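Local coordinates for ABC-type transport system, molybdenum-specific extracellular solute-binding protein (PDB 4KD5), which probably binds molybdate or tungstate outside the cell and delivers it to an ABC-type membrane transporter, at residues Ser45-Ile50 against Met67-Glu72; Val90-Ala95 against Ala155-Gly160; Val167-Thr172 against Ile178-Lys183. All coordinates share one frame; numbering follows the deposited sequence.

Contact 1. Residues Ser45-Ile50 against Met67-Glu72; sequences SLQQQI and MKVLDE
The carboxamide of Q47 is the flat group at this interface, and V69 meets the nitrogen end of one of its faces: V69 CB stands above that end, while the valine methyls approach NE2 obliquely from beyond it. CG1 of V69 comes to 3.2 Å from Q47 NE2, a tight van der Waals approach, and V69 CB lies 3.5 Å from the same nitrogen. No hydrogen bond crosses between the two segments. NE2 instead donates to OE2 of E51, one turn further along its own helix, which gives the amide a polar partner and limits its rotation while its nitrogen end lies against the valine.

The chain of Q47 starts with CG anti to the backbone N (chi1 170°) and runs on extended, carrying the amide across to V69 at about a right angle. Its aliphatic part does separate work: Q47 CG packs 3.9 Å from CD2 of L70. The leucine fills the space between Q47 and I50, neighbours on one helical face. L70 CD2 lies 4.0 Å from I50 CG2, and L70 CD1 lies 4.1 Å from I50 CD1, so each methyl of the leucine has a partner on the isoleucine.

The segments run almost parallel, 12° apart, with their axes 10.4 Å from each other, a spacing bridged largely by side chains. Helix 43-52, near whose start lies S43, a predicted molybdate ligand, and helix 65-72 lie side by side on the sheet. F59 of strand 58-60 touches L46, I50, L70 and selenomethionine M67, while P195 and S197 of strand 193-198 also meet M67.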
loop_
_atom_site.group_PDB
_atom_site.type_symbol
_atom_site.label_atom_id
_atom_site.label_comp_id
_atom_site.label_asym_id
_atom_site.label_seq_id
_atom_site.Cartn_x
_atom_site.Cartn_y
_atom_site.Cartn_z
ATOM N N SER A 45 -4.162 15.462 -24.588
ATOM C CA SER A 45 -5.581 15.362 -24.268
ATOM C C SER A 45 -5.805 14.552 -22.994
ATOM O O SER A 45 -6.702 14.851 -22.201
ATOM C CB SER A 45 -6.341 14.732 -25.432
ATOM O OG SER A 45 -6.122 15.461 -26.621
ATOM N N LEU A 46 -4.991 13.518 -22.816
ATOM C CA LEU A 46 -5.000 12.726 -21.594
ATOM C C LEU A 46 -4.684 13.613 -20.393
ATOM O O LEU A 46 -5.256 13.446 -19.317
ATOM C CB LEU A 46 -3.991 11.579 -21.698
ATOM C CG LEU A 46 -4.226 10.569 -22.822
ATOM C CD1 LEU A 46 -3.100 9.546 -22.902
ATOM C CD2 LEU A 46 -5.560 9.865 -22.637
ATOM N N GLN A 47 -3.774 14.562 -20.591
ATOM C CA GLN A 47 -3.438 15.551 -19.569
ATOM C C GLN A 47 -4.663 16.379 -19.187
ATOM O O GLN A 47 -4.919 16.612 -18.003
ATOM C CB GLN A 47 -2.323 16.474 -20.079
ATOM C CG GLN A 47 -2.058 17.692 -19.203
ATOM C CD GLN A 47 -1.214 18.746 -19.901
ATOM O OE1 GLN A 47 -0.482 18.449 -20.844
ATOM N NE2 GLN A 47 -1.317 19.987 -19.439
ATOM N N GLN A 48 -5.422 16.804 -20.195
ATOM C CA GLN A 48 -6.616 17.624 -19.991
ATOM C C GLN A 48 -7.677 16.908 -19.156
ATOM O O GLN A 48 -8.296 17.515 -18.285
ATOM C CB GLN A 48 -7.195 18.057 -21.342
ATOM C CG GLN A 48 -6.292 18.995 -22.128
ATOM C CD GLN A 48 -6.430 18.833 -23.631
ATOM O OE1 GLN A 48 -5.539 19.213 -24.391
ATOM N NE2 GLN A 48 -7.551 18.268 -24.068
ATOM N N GLN A 49 -7.880 15.620 -19.421
ATOM C CA GLN A 49 -8.846 14.826 -18.663
ATOM C C GLN A 49 -8.472 14.731 -17.187
ATOM O O GLN A 49 -9.324 14.882 -16.312
ATOM C CB GLN A 49 -8.986 13.424 -19.266
ATOM C CG GLN A 49 -9.723 13.389 -20.590
ATOM C CD GLN A 49 -11.118 13.976 -20.497
ATOM O OE1 GLN A 49 -11.963 13.480 -19.751
ATOM N NE2 GLN A 49 -11.362 15.045 -21.249
ATOM N N ILE A 50 -7.197 14.473 -16.921
ATOM C CA ILE A 50 -6.683 14.441 -15.558
ATOM C C ILE A 50 -6.877 15.810 -14.898
ATOM O O ILE A 50 -7.164 15.900 -13.704
ATOM C CB ILE A 50 -5.194 14.026 -15.539
ATOM C CG1 ILE A 50 -5.035 12.618 -16.110
ATOM C CG2 ILE A 50 -4.618 14.090 -14.138
ATOM C CD1 ILE A 50 -3.600 12.149 -16.199
HETATM N N MSE A 67 3.828 16.031 -18.170
HETATM C CA MSE A 67 4.070 15.694 -16.770
HETATM C C MSE A 67 4.400 16.944 -15.964
HETATM O O MSE A 67 3.951 17.096 -14.826
HETATM C CB MSE A 67 5.207 14.679 -16.657
HETATM C CG MSE A 67 4.827 13.274 -17.088
HETATM SE SE MSE A 67 3.569 12.449 -15.846
HETATM C CE MSE A 67 3.261 10.773 -16.792
ATOM N N LYS A 68 5.176 17.842 -16.567
ATOM C CA LYS A 68 5.576 19.080 -15.909
ATOM C C LYS A 68 4.393 19.972 -15.547
ATOM O O LYS A 68 4.349 20.535 -14.455
ATOM C CB LYS A 68 6.591 19.842 -16.773
ATOM C CG LYS A 68 8.038 19.424 -16.531
ATOM C CD LYS A 68 8.982 19.970 -17.596
ATOM C CE LYS A 68 10.410 19.497 -17.358
ATOM N NZ LYS A 68 11.348 19.961 -18.421
ATOM N N VAL A 69 3.439 20.096 -16.466
ATOM C CA VAL A 69 2.231 20.876 -16.215
ATOM C C VAL A 69 1.436 20.246 -15.081
ATOM O O VAL A 69 1.092 20.915 -14.107
ATOM C CB VAL A 69 1.337 20.957 -17.456
ATOM C CG1 VAL A 69 0.123 21.815 -17.173
ATOM C CG2 VAL A 69 2.117 21.520 -18.632
ATOM N N LEU A 70 1.154 18.953 -15.217
ATOM C CA LEU A 70 0.416 18.202 -14.205
ATOM C C LEU A 70 1.029 18.320 -12.812
ATOM O O LEU A 70 0.309 18.427 -11.823
ATOM C CB LEU A 70 0.292 16.729 -14.610
ATOM C CG LEU A 70 -0.651 16.448 -15.781
ATOM C CD1 LEU A 70 -0.645 14.978 -16.158
ATOM C CD2 LEU A 70 -2.050 16.892 -15.424
ATOM N N ASP A 71 2.356 18.313 -12.738
ATOM C CA ASP A 71 3.042 18.425 -11.452
ATOM C C ASP A 71 2.983 19.862 -10.933
ATOM O O ASP A 71 2.901 20.094 -9.727
ATOM C CB ASP A 71 4.490 17.945 -11.568
ATOM C CG ASP A 71 5.114 17.642 -10.220
ATOM O OD1 ASP A 71 4.367 17.278 -9.285
ATOM O OD2 ASP A 71 6.353 17.762 -10.099
ATOM N N GLU A 72 3.012 20.823 -11.853
ATOM C CA GLU A 72 2.858 22.237 -11.510
ATOM C C GLU A 72 1.485 22.497 -10.894
ATOM O O GLU A 72 1.344 23.317 -9.985
ATOM C CB GLU A 72 3.052 23.113 -12.756
ATOM C CG GLU A 72 2.463 24.519 -12.644
ATOM C CD GLU A 72 2.780 25.389 -13.851
ATOM O OE1 GLU A 72 2.617 24.908 -14.992
ATOM O OE2 GLU A 72 3.191 26.554 -13.657
#

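Contact 2. Residues Val90-Ala95 against Ala155-Gly160; sequences VLISSA and AWVQSG
V157 lays its two methyl groups on strand 90-94 in different ways: CG2 meets the end of the I92 side chain, and CG1 lies against the backbone. The I92 side chain comes up from the strand at a slant to the valine, and its CD1 reaches to 4.2 Å from V157 CG2, a loose apolar contact. The closer approach is made by V157 CG1, which is 3.5 Å from the carbonyl carbon of S93 and 3.7 Å from the amide nitrogen of S94. A chi1 of 176° turns CG1 away from the valine's main-chain nitrogen and drives this methyl onto the peptide that joins the two serines.

S93 can accept such close packing because its CB is directed to the other side of the strand, leaving its main chain to face the helix. There S93 OG donates to the carbonyl oxygen of S94 (3.2 Å), and the side chain packs on V181 of the adjoining strand. CB of S94 completes the interface 3.8 Å from the carbonyl oxygen of V157. The axes of the two segments approach to 6.8 Å, at an angle of 40°.

Helix 150-159, which begins at the predicted molybdate ligand V150, connects strand 144-147 to strand 164-168. These two strands run parallel on either side of strand 113-116, so the helix belongs to a beta-alpha-beta crossover. Such crossovers, with the helix packed on the sheet, build the alpha/beta lobes of periplasmic-type binding proteins; here the helix covers the end of strand 82-94.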
loop_
_atom_site.group_PDB
_atom_site.type_symbol
_atom_site.label_atom_id
_atom_site.label_comp_id
_atom_site.label_asym_id
_atom_site.label_seq_id
_atom_site.Cartn_x
_atom_site.Cartn_y
_atom_site.Cartn_z
ATOM N N VAL A 90 16.289 5.091 -35.108
ATOM C CA VAL A 90 17.100 4.182 -35.909
ATOM C C VAL A 90 17.042 4.467 -37.403
ATOM O O VAL A 90 16.101 5.095 -37.895
ATOM C CB VAL A 90 16.738 2.704 -35.642
ATOM C CG1 VAL A 90 16.991 2.348 -34.193
ATOM C CG2 VAL A 90 15.283 2.435 -36.008
ATOM N N LEU A 91 18.068 4.002 -38.110
ATOM C CA LEU A 91 18.130 4.098 -39.564
ATOM C C LEU A 91 17.726 2.757 -40.180
ATOM O O LEU A 91 18.341 1.724 -39.902
ATOM C CB LEU A 91 19.545 4.467 -40.009
ATOM C CG LEU A 91 19.821 4.572 -41.510
ATOM C CD1 LEU A 91 19.025 5.701 -42.138
ATOM C CD2 LEU A 91 21.308 4.759 -41.781
ATOM N N ILE A 92 16.691 2.770 -41.013
ATOM C CA ILE A 92 16.212 1.537 -41.636
ATOM C C ILE A 92 16.401 1.514 -43.155
ATOM O O ILE A 92 16.557 2.555 -43.796
ATOM C CB ILE A 92 14.731 1.278 -41.324
ATOM C CG1 ILE A 92 13.865 2.424 -41.843
ATOM C CG2 ILE A 92 14.516 1.062 -39.829
ATOM C CD1 ILE A 92 12.389 2.125 -41.816
ATOM N N SER A 93 16.369 0.310 -43.719
ATOM C CA SER A 93 16.384 0.106 -45.162
ATOM C C SER A 93 15.566 -1.146 -45.454
ATOM O O SER A 93 15.030 -1.761 -44.535
ATOM C CB SER A 93 17.812 -0.050 -45.675
ATOM O OG SER A 93 18.441 -1.170 -45.095
ATOM N N SER A 94 15.457 -1.529 -46.721
ATOM C CA SER A 94 14.799 -2.788 -47.050
ATOM C C SER A 94 15.692 -3.933 -46.581
ATOM O O SER A 94 16.881 -3.730 -46.339
ATOM C CB SER A 94 14.519 -2.893 -48.547
ATOM O OG SER A 94 15.714 -2.996 -49.287
ATOM N N ALA A 95 15.126 -5.128 -46.440
ATOM C CA ALA A 95 15.881 -6.270 -45.921
ATOM C C ALA A 95 17.045 -6.674 -46.827
ATOM O O ALA A 95 18.096 -7.097 -46.343
ATOM C CB ALA A 95 14.959 -7.451 -45.676
ATOM N N ALA A 155 6.663 2.200 -45.146
ATOM C CA ALA A 155 6.075 1.750 -46.406
ATOM C C ALA A 155 6.922 2.147 -47.613
ATOM O O ALA A 155 7.091 1.359 -48.547
ATOM C CB ALA A 155 4.667 2.288 -46.547
ATOM N N TRP A 156 7.437 3.376 -47.587
ATOM C CA TRP A 156 8.300 3.903 -48.642
ATOM C C TRP A 156 9.596 3.112 -48.731
ATOM O O TRP A 156 10.073 2.797 -49.821
ATOM C CB TRP A 156 8.639 5.372 -48.365
ATOM C CG TRP A 156 7.487 6.315 -48.509
ATOM C CD1 TRP A 156 6.223 6.011 -48.921
ATOM C CD2 TRP A 156 7.498 7.731 -48.242
ATOM N NE1 TRP A 156 5.447 7.148 -48.927
ATOM C CE2 TRP A 156 6.199 8.203 -48.517
ATOM C CE3 TRP A 156 8.475 8.622 -47.805
ATOM C CZ2 TRP A 156 5.863 9.557 -48.362
ATOM C CZ3 TRP A 156 8.133 9.957 -47.652
ATOM C CH2 TRP A 156 6.840 10.411 -47.930
ATOM N N VAL A 157 10.160 2.804 -47.567
ATOM C CA VAL A 157 11.431 2.097 -47.476
ATOM C C VAL A 157 11.274 0.638 -47.906
ATOM O O VAL A 157 12.144 0.082 -48.574
ATOM C CB VAL A 157 12.006 2.193 -46.050
ATOM C CG1 VAL A 157 13.257 1.382 -45.930
ATOM C CG2 VAL A 157 12.299 3.644 -45.694
ATOM N N GLN A 158 10.152 0.036 -47.529
ATOM C CA GLN A 158 9.823 -1.335 -47.921
ATOM C C GLN A 158 9.648 -1.464 -49.430
ATOM O O GLN A 158 10.038 -2.464 -50.025
ATOM C CB GLN A 158 8.529 -1.783 -47.234
ATOM C CG GLN A 158 8.709 -2.758 -46.084
ATOM C CD GLN A 158 7.410 -3.035 -45.345
ATOM O OE1 GLN A 158 7.234 -2.616 -44.200
ATOM N NE2 GLN A 158 6.495 -3.744 -45.998
ATOM N N SER A 159 9.053 -0.442 -50.036
ATOM C CA SER A 159 8.728 -0.462 -51.457
ATOM C C SER A 159 9.877 0.057 -52.312
ATOM O O SER A 159 9.811 0.006 -53.541
ATOM C CB SER A 159 7.469 0.361 -51.734
ATOM O OG SER A 159 7.688 1.731 -51.458
ATOM N N GLY A 160 10.923 0.567 -51.667
ATOM C CA GLY A 160 12.098 1.034 -52.382
ATOM C C GLY A 160 12.010 2.475 -52.845
ATOM O O GLY A 160 12.964 3.012 -53.412
#

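Contact 3. Residues Val167-Thr172 against Ile178-Lys183; sequences VYFSDT and IKVVEK
F169 and K183 meet face to cation, and the aromatic side chain can be followed outward atom by atom. From CB, the ring swings toward strand 178-183 on a near-trans first torsion (chi1 -168°), although the first bond does not aim there. CG already lies beneath the ammonium group of K183, and the other five ring carbons share it almost equally: NZ stands 3.4 Å from the centroid of the F169 ring and only 4° off the ring normal. CD1 and CE1 also meet the lysine CE, which makes a CH-pi contact 3.9 Å from the centroid of the F169 ring. CE1 has a second neighbour, near the ring plane, in V180 CG2 at 3.6 Å. The phenyl group is thus covered on one face by lysine and met at an edge by valine.

A few residues on, T172 continues the packing. Its CB lies 3.8 Å from I178 CD1, and its OG1 is 3.8 Å from V180 CG2, so the V180 methyl touches both threonine and phenylalanine. The hydroxyl is turned back to its own turn: T172 OG1 donates to F169 O at 2.6 Å, in the carbonyl plane and on a lone pair. T172 N donates to F169 O as well, at 2.9 Å. This backbone bond is the i to i+3 bond of the 3-10 segment 169-171, which follows Y168, a predicted molybdate ligand, and the hydroxyl gives F169 O its second donor.

Strands 164-168 and 178-183 each pair with strand 82-94, and V181 and E182 form a classic beta bulge opposite L91. Between the segments themselves no hydrogen bond forms; the join rests on dispersion and on the cation-pi interaction, whose electrostatic part would be expected to stabilise the lysine's positive charge.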
loop_
_atom_site.group_PDB
_atom_site.type_symbol
_atom_site.label_atom_id
_atom_site.label_comp_id
_atom_site.label_asym_id
_atom_site.label_seq_id
_atom_site.Cartn_x
_atom_site.Cartn_y
_atom_site.Cartn_z
ATOM N N VAL A 167 13.295 6.220 -38.058
ATOM C CA VAL A 167 12.125 5.657 -37.405
ATOM C C VAL A 167 12.485 5.218 -35.981
ATOM O O VAL A 167 13.663 5.069 -35.670
ATOM C CB VAL A 167 11.581 4.489 -38.261
ATOM C CG1 VAL A 167 11.925 3.151 -37.643
ATOM C CG2 VAL A 167 10.091 4.617 -38.474
ATOM N N TYR A 168 11.491 5.049 -35.110
ATOM C CA TYR A 168 11.755 4.507 -33.774
ATOM C C TYR A 168 12.022 3.006 -33.868
ATOM O O TYR A 168 11.489 2.341 -34.751
ATOM C CB TYR A 168 10.579 4.760 -32.828
ATOM C CG TYR A 168 10.400 6.199 -32.409
ATOM C CD1 TYR A 168 11.424 7.120 -32.554
ATOM C CD2 TYR A 168 9.205 6.631 -31.858
ATOM C CE1 TYR A 168 11.259 8.435 -32.167
ATOM C CE2 TYR A 168 9.033 7.939 -31.468
ATOM C CZ TYR A 168 10.064 8.835 -31.627
ATOM O OH TYR A 168 9.899 10.139 -31.240
ATOM N N PHE A 169 12.828 2.464 -32.960
ATOM C CA PHE A 169 13.097 1.032 -32.990
ATOM C C PHE A 169 11.820 0.229 -32.769
ATOM O O PHE A 169 11.641 -0.838 -33.349
ATOM C CB PHE A 169 14.143 0.650 -31.951
ATOM C CG PHE A 169 14.666 -0.744 -32.115
ATOM C CD1 PHE A 169 15.339 -1.110 -33.273
ATOM C CD2 PHE A 169 14.495 -1.687 -31.116
ATOM C CE1 PHE A 169 15.825 -2.394 -33.430
ATOM C CE2 PHE A 169 14.981 -2.976 -31.268
ATOM C CZ PHE A 169 15.647 -3.329 -32.427
ATOM N N SER A 170 10.929 0.757 -31.934
ATOM C CA SER A 170 9.675 0.077 -31.621
ATOM C C SER A 170 8.746 -0.025 -32.828
ATOM O O SER A 170 7.837 -0.859 -32.849
ATOM C CB SER A 170 8.958 0.759 -30.456
ATOM O OG SER A 170 8.698 2.118 -30.722
ATOM N N ASP A 171 8.975 0.822 -33.829
ATOM C CA ASP A 171 8.198 0.774 -35.064
ATOM C C ASP A 171 8.728 -0.297 -36.013
ATOM O O ASP A 171 8.135 -0.556 -37.058
ATOM C CB ASP A 171 8.225 2.134 -35.766
ATOM C CG ASP A 171 7.582 3.237 -34.945
ATOM O OD1 ASP A 171 6.540 2.986 -34.303
ATOM O OD2 ASP A 171 8.118 4.366 -34.959
ATOM N N THR A 172 9.847 -0.915 -35.643
ATOM C CA THR A 172 10.499 -1.910 -36.498
ATOM C C THR A 172 10.201 -3.352 -36.106
ATOM O O THR A 172 10.367 -4.260 -36.922
ATOM C CB THR A 172 12.031 -1.734 -36.531
ATOM O OG1 THR A 172 12.596 -2.193 -35.296
ATOM C CG2 THR A 172 12.391 -0.277 -36.748
ATOM N N ILE A 178 11.778 -4.954 -43.577
ATOM C CA ILE A 178 12.794 -3.929 -43.380
ATOM C C ILE A 178 13.888 -4.475 -42.476
ATOM O O ILE A 178 13.731 -5.538 -41.874
ATOM C CB ILE A 178 12.218 -2.664 -42.725
ATOM C CG1 ILE A 178 11.695 -2.972 -41.324
ATOM C CG2 ILE A 178 11.120 -2.065 -43.576
ATOM C CD1 ILE A 178 12.341 -2.138 -40.247
ATOM N N LYS A 179 14.985 -3.733 -42.372
ATOM C CA LYS A 179 16.078 -4.099 -41.480
ATOM C C LYS A 179 16.654 -2.846 -40.820
ATOM O O LYS A 179 16.674 -1.773 -41.428
ATOM C CB LYS A 179 17.148 -4.874 -42.252
ATOM C CG LYS A 179 18.517 -4.218 -42.295
ATOM C CD LYS A 179 19.377 -4.872 -43.371
ATOM C CE LYS A 179 20.762 -4.245 -43.430
ATOM N NZ LYS A 179 21.576 -4.781 -44.558
ATOM N N VAL A 180 17.095 -2.975 -39.570
ATOM C CA VAL A 180 17.671 -1.842 -38.846
ATOM C C VAL A 180 19.166 -1.757 -39.123
ATOM O O VAL A 180 19.946 -2.570 -38.624
ATOM C CB VAL A 180 17.418 -1.952 -37.332
ATOM C CG1 VAL A 180 18.042 -0.781 -36.591
ATOM C CG2 VAL A 180 15.929 -2.006 -37.054
ATOM N N VAL A 181 19.552 -0.768 -39.925
ATOM C CA VAL A 181 20.937 -0.602 -40.357
ATOM C C VAL A 181 21.857 -0.178 -39.215
ATOM O O VAL A 181 22.928 -0.749 -39.011
ATOM C CB VAL A 181 21.030 0.448 -41.473
ATOM C CG1 VAL A 181 22.462 0.630 -41.904
ATOM C CG2 VAL A 181 20.173 0.046 -42.660
ATOM N N GLU A 182 21.429 0.837 -38.475
ATOM C CA GLU A 182 22.224 1.379 -37.383
ATOM C C GLU A 182 21.343 2.228 -36.475
ATOM O O GLU A 182 20.396 2.866 -36.940
ATOM C CB GLU A 182 23.377 2.225 -37.937
ATOM C CG GLU A 182 24.398 2.652 -36.891
ATOM C CD GLU A 182 25.514 3.505 -37.472
ATOM O OE1 GLU A 182 26.166 4.234 -36.695
ATOM O OE2 GLU A 182 25.747 3.444 -38.699
ATOM N N LYS A 183 21.647 2.231 -35.181
ATOM C CA LYS A 183 20.932 3.088 -34.248
ATOM C C LYS A 183 21.709 4.383 -34.068
ATOM O O LYS A 183 22.918 4.355 -33.841
ATOM C CB LYS A 183 20.747 2.388 -32.901
ATOM C CG LYS A 183 20.157 0.986 -33.012
ATOM C CD LYS A 183 19.547 0.512 -31.697
ATOM C CE LYS A 183 18.858 -0.836 -31.866
ATOM N NZ LYS A 183 18.071 -1.226 -30.663
#

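Contact 1 closes before contact 2 opens, and contact 3 follows. The centre of contact 1 is about 36 Å from that of contact 2 and about 31 Å from that of contact 3, on the opposite side of the chain's centre. Contacts 2 and 3 are neighbours, with centres about 9 Å apart, joined through strand 82-94, which pairs antiparallel with strands 164-168 and 178-183; V90 N lies 2.7 Å from V167 O and L91 O 2.8 Å from V181 N. The distance of contact 1 from the others is consistent with the two-lobed architecture of solute-binding proteins. Predicted molybdate ligands lie near both groups: S43 by contact 1, Y168 within contact 3, V150 near contacts 2 and 3.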